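Local coordinates for protein fluvirucin B1 DH domain from module 1 (Actinomadura vulgaris, PDB 6OBV) that probably dehydrates a beta-hydroxyacyl intermediate bound to its carrier protein, serving as the module 1 dehydratase domain of the fluvirucin B1 polyketide synthase, at residues 223-226 with 227-231; 298-302 with 303-307. All coordinates share one frame; numbering follows the deposited sequence.

Contact 1 (223-226 with 227-231)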
loop_
_atom_site.group_PDB
_atom_site.type_symbol
_atom_site.label_atom_id
_atom_site.label_comp_id
_atom_site.label_asym_id
_atom_site.label_seq_id
_atom_site.Cartn_x
_atom_site.Cartn_y
_atom_site.Cartn_z
ATOM N N TYR A 223 2.018 9.079 19.522
ATOM C CA TYR A 223 0.616 8.809 19.286
ATOM C C TYR A 223 -0.149 10.119 19.159
ATOM O O TYR A 223 0.264 11.158 19.675
ATOM C CB TYR A 223 0.039 7.953 20.411
ATOM C CG TYR A 223 0.526 6.510 20.369
ATOM C CD1 TYR A 223 -0.095 5.568 19.547
ATOM C CD2 TYR A 223 1.599 6.092 21.144
ATOM C CE1 TYR A 223 0.332 4.253 19.492
ATOM C CE2 TYR A 223 2.036 4.774 21.101
ATOM C CZ TYR A 223 1.392 3.860 20.276
ATOM O OH TYR A 223 1.835 2.556 20.225
ATOM N N GLY A 224 -1.257 10.063 18.424
ATOM C CA GLY A 224 -2.265 11.097 18.529
ATOM C C GLY A 224 -2.742 11.188 19.967
ATOM O O GLY A 224 -2.658 12.242 20.595
ATOM N N ILE A 225 -3.249 10.075 20.499
ATOM C CA ILE A 225 -3.407 9.884 21.937
ATOM C C ILE A 225 -3.177 8.405 22.217
ATOM O O ILE A 225 -3.803 7.543 21.582
ATOM C CB ILE A 225 -4.776 10.376 22.461
ATOM C CG1 ILE A 225 -4.748 10.350 24.003
ATOM C CG2 ILE A 225 -5.943 9.543 21.856
ATOM C CD1 ILE A 225 -5.871 11.085 24.748
ATOM N N HIS A 226 -2.242 8.097 23.128
ATOM C CA HIS A 226 -1.896 6.706 23.388
ATOM C C HIS A 226 -3.174 5.898 23.622
ATOM O O HIS A 226 -4.010 6.299 24.443
ATOM C CB HIS A 226 -0.961 6.580 24.597
ATOM C CG HIS A 226 -0.254 5.256 24.679
ATOM N ND1 HIS A 226 -0.924 4.051 24.730
ATOM C CD2 HIS A 226 1.064 4.952 24.702
ATOM C CE1 HIS A 226 -0.049 3.063 24.791
ATOM N NE2 HIS A 226 1.164 3.581 24.768
ATOM N N PRO A 227 -3.390 4.811 22.883
ATOM C CA PRO A 227 -4.610 4.013 23.099
ATOM C C PRO A 227 -4.816 3.597 24.551
ATOM O O PRO A 227 -5.968 3.478 24.990
ATOM C CB PRO A 227 -4.404 2.805 22.171
ATOM C CG PRO A 227 -3.542 3.345 21.053
ATOM C CD PRO A 227 -2.624 4.362 21.704
ATOM N N ALA A 228 -3.742 3.394 25.323
ATOM C CA ALA A 228 -3.927 3.044 26.726
ATOM C C ALA A 228 -4.367 4.239 27.548
ATOM O O ALA A 228 -5.070 4.068 28.553
ATOM C CB ALA A 228 -2.645 2.456 27.321
ATOM N N LEU A 229 -3.966 5.451 27.152
ATOM C CA LEU A 229 -4.434 6.643 27.853
ATOM C C LEU A 229 -5.895 6.930 27.541
ATOM O O LEU A 229 -6.664 7.279 28.440
ATOM C CB LEU A 229 -3.571 7.853 27.498
ATOM C CG LEU A 229 -3.946 9.158 28.201
ATOM C CD1 LEU A 229 -3.956 9.001 29.712
ATOM C CD2 LEU A 229 -2.986 10.291 27.798
ATOM N N LEU A 230 -6.301 6.800 26.278
ATOM C CA LEU A 230 -7.695 7.073 25.947
ATOM C C LEU A 230 -8.606 6.028 26.560
ATOM O O LEU A 230 -9.710 6.350 27.012
ATOM C CB LEU A 230 -7.915 7.145 24.431
ATOM C CG LEU A 230 -9.367 7.466 24.030
ATOM C CD1 LEU A 230 -9.838 8.733 24.717
ATOM C CD2 LEU A 230 -9.560 7.570 22.514
ATOM N N ASP A 231 -8.157 4.775 26.618
ATOM C CA ASP A 231 -9.011 3.748 27.198
ATOM C C ASP A 231 -9.231 3.984 28.686
ATOM O O ASP A 231 -10.346 3.826 29.187
ATOM C CB ASP A 231 -8.425 2.362 26.978
ATOM C CG ASP A 231 -9.376 1.268 27.444
ATOM O OD1 ASP A 231 -10.451 1.146 26.830
ATOM O OD2 ASP A 231 -9.082 0.558 28.431
#
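Tyr-223 lays one face of its ring over the pyrrolidine of Pro-227, a CH-pi contact in which Pro-227 CD stands 3.9 Å from the centroid of the Tyr-223 ring, over the face and offset toward the CD1-CE1 side. Tyr-223 CD1 and Pro-227 CD come within 3.5 Å. The polarised hydrogens of a proline CD suit an aromatic face, and proline suits the first turn of a helix because an N-H there has no carbonyl one turn back within the helix to bond to, so its absence costs nothing. Before it, His-226 is the N-cap. Its CG lies anti to the backbone N (chi1 -163°), which turns the ring toward the start of the helix and lets ND1 accept from Ala-228 N at 3.0 Å, nearly in the ring plane and fairly straight at 160°. On the other side of the imidazole, NE2 is hydrogen-bonded to Glu-219, so both ring nitrogens are used. This is the HPxxxD sequence of polyketide synthase dehydratases, which have a double hotdog fold; in relatives its aspartate is catalytic, and the corresponding Asp-231 here bonds to His-235. The His-226 carbonyl is engaged as well: Leu-230 N reaches His-226 O at 3.0 Å, nearly along the C=O axis, while the bond from Leu-229 N is weak. Ile-225 divides its branches between two leucines. Its CG1 meets Leu-229 CD2 at 4.2 Å, and its CG2 rests on Leu-230 CB at 4.0 Å, the beta-branched shape letting one residue touch both leucines of the first turn. Leu-230 also packs on Val-83 of helix 79-92.

Contact 2 (298-302 with 303-307); sequences RPLPA and GGLSS
Leu-300, just past the end of strand 288-299, holds out CD2 to CD1 of Leu-305, and the two methyls meet at 3.8 Å with the side chains crossing at about a right angle. Leu-305 has CG anti to its carbonyl carbon, beside the backbone N, and from there CD1 reaches back across the bend to Leu-300 CD2. Leucine suits both places: Leu-300 also packs on Leu-248 and Val-71, and Leu-305 on Pro-106. Pro-301 follows and opens a type II beta turn that closes at Gly-304. The closing bond runs from Gly-304 N to Pro-301 O, 3.0 Å long with 157° at the hydrogen, and the N-H arrives from above the carbonyl plane. The alpha carbons Pro-301 CA and Gly-304 CA are thereby drawn to 5.3 Å. Ala-302 takes the second position of the turn, with its small methyl directed away from the following residues. Gly-303 then adopts a positive phi of 84°, the conformation required at the third position of this turn type; with only hydrogens on its alpha carbon, it accepts the nearness of Ala-302 O without a clash. Gly-304 likewise keeps a bare alpha carbon near the pyrrolidine of Pro-301. One backbone hydrogen bond and one methyl pair across the turn imply a fairly light tie at the surface, whose sharp reversal depends on backbone conformation while the leucines add a small hydrophobic patch.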
loop_
_atom_site.group_PDB
_atom_site.type_symbol
_atom_site.label_atom_id
_atom_site.label_comp_id
_atom_site.label_asym_id
_atom_site.label_seq_id
_atom_site.Cartn_x
_atom_site.Cartn_y
_atom_site.Cartn_z
ATOM N N ARG A 298 -21.129 -1.765 24.589
ATOM C CA ARG A 298 -22.048 -2.885 24.451
ATOM C C ARG A 298 -21.627 -4.012 25.385
ATOM O O ARG A 298 -20.433 -4.308 25.509
ATOM C CB ARG A 298 -22.101 -3.398 23.001
ATOM C CG ARG A 298 -20.739 -3.737 22.397
ATOM C CD ARG A 298 -20.847 -4.805 21.314
ATOM N NE ARG A 298 -20.682 -6.160 21.838
ATOM C CZ ARG A 298 -21.523 -7.165 21.601
ATOM N NH1 ARG A 298 -22.601 -6.980 20.853
ATOM N NH2 ARG A 298 -21.287 -8.361 22.111
ATOM N N PRO A 299 -22.580 -4.647 26.059
ATOM C CA PRO A 299 -22.235 -5.749 26.965
ATOM C C PRO A 299 -21.613 -6.920 26.206
ATOM O O PRO A 299 -22.040 -7.276 25.105
ATOM C CB PRO A 299 -23.583 -6.133 27.587
ATOM C CG PRO A 299 -24.506 -4.989 27.285
ATOM C CD PRO A 299 -24.027 -4.392 26.008
ATOM N N LEU A 300 -20.583 -7.507 26.802
ATOM C CA LEU A 300 -19.955 -8.680 26.214
ATOM C C LEU A 300 -20.724 -9.928 26.605
ATOM O O LEU A 300 -20.941 -10.157 27.800
ATOM C CB LEU A 300 -18.523 -8.815 26.678
ATOM C CG LEU A 300 -17.488 -8.363 25.661
ATOM C CD1 LEU A 300 -16.114 -8.617 26.243
ATOM C CD2 LEU A 300 -17.681 -9.057 24.289
ATOM N N PRO A 301 -21.145 -10.753 25.656
ATOM C CA PRO A 301 -21.808 -12.005 26.021
ATOM C C PRO A 301 -20.837 -12.929 26.741
ATOM O O PRO A 301 -19.697 -13.124 26.308
ATOM C CB PRO A 301 -22.252 -12.569 24.668
ATOM C CG PRO A 301 -21.285 -11.995 23.692
ATOM C CD PRO A 301 -21.001 -10.612 24.197
ATOM N N ALA A 302 -21.277 -13.453 27.882
ATOM C CA ALA A 302 -20.535 -14.514 28.540
ATOM C C ALA A 302 -20.272 -15.646 27.552
ATOM O O ALA A 302 -21.188 -16.109 26.861
ATOM C CB ALA A 302 -21.314 -15.031 29.753
ATOM N N GLY A 303 -19.013 -16.065 27.462
ATOM C CA GLY A 303 -18.624 -17.142 26.580
ATOM C C GLY A 303 -18.350 -16.735 25.151
ATOM O O GLY A 303 -18.041 -17.604 24.324
ATOM N N GLY A 304 -18.466 -15.450 24.832
ATOM C CA GLY A 304 -18.182 -14.969 23.499
ATOM C C GLY A 304 -16.704 -14.988 23.177
ATOM O O GLY A 304 -16.253 -15.776 22.341
ATOM N N LEU A 305 -15.930 -14.133 23.837
ATOM C CA LEU A 305 -14.527 -13.998 23.477
ATOM C C LEU A 305 -13.581 -14.707 24.429
ATOM O O LEU A 305 -12.460 -15.038 24.032
ATOM C CB LEU A 305 -14.157 -12.525 23.393
ATOM C CG LEU A 305 -14.713 -12.026 22.067
ATOM C CD1 LEU A 305 -14.914 -10.536 22.141
ATOM C CD2 LEU A 305 -13.800 -12.451 20.906
ATOM N N SER A 306 -13.998 -14.955 25.666
ATOM C CA SER A 306 -13.299 -15.871 26.557
ATOM C C SER A 306 -14.288 -16.907 27.078
ATOM O O SER A 306 -15.493 -16.826 26.838
ATOM C CB SER A 306 -12.629 -15.113 27.707
ATOM O OG SER A 306 -13.496 -14.122 28.226
ATOM N N SER A 307 -13.777 -17.903 27.790
ATOM C CA SER A 307 -14.677 -18.903 28.342
ATOM C C SER A 307 -15.550 -18.292 29.436
ATOM O O SER A 307 -15.215 -17.270 30.052
ATOM C CB SER A 307 -13.888 -20.075 28.904
ATOM O OG SER A 307 -12.763 -20.299 28.086
#

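How the contacts relate
The two contacts follow one another along the chain and do not touch: their centres lie 24 Å apart and their nearest atoms about 11 Å. Contact 1 is buried, its centre about 6 Å from that of the chain, and includes the histidine, proline and aspartate of a motif that belongs to the active site in related dehydratases. Contact 2, about 20 Å from the chain centre, is a surface turn where strand 288-299 runs out. The capping histidine and the bonds to its carbonyl hold the helix start in contact 1, whereas contact 2 has one turn-closing backbone bond and a single leucine pair. Contact 2 packs on strand 69-71, while contact 1 meets Trp-65, a few residues before that strand.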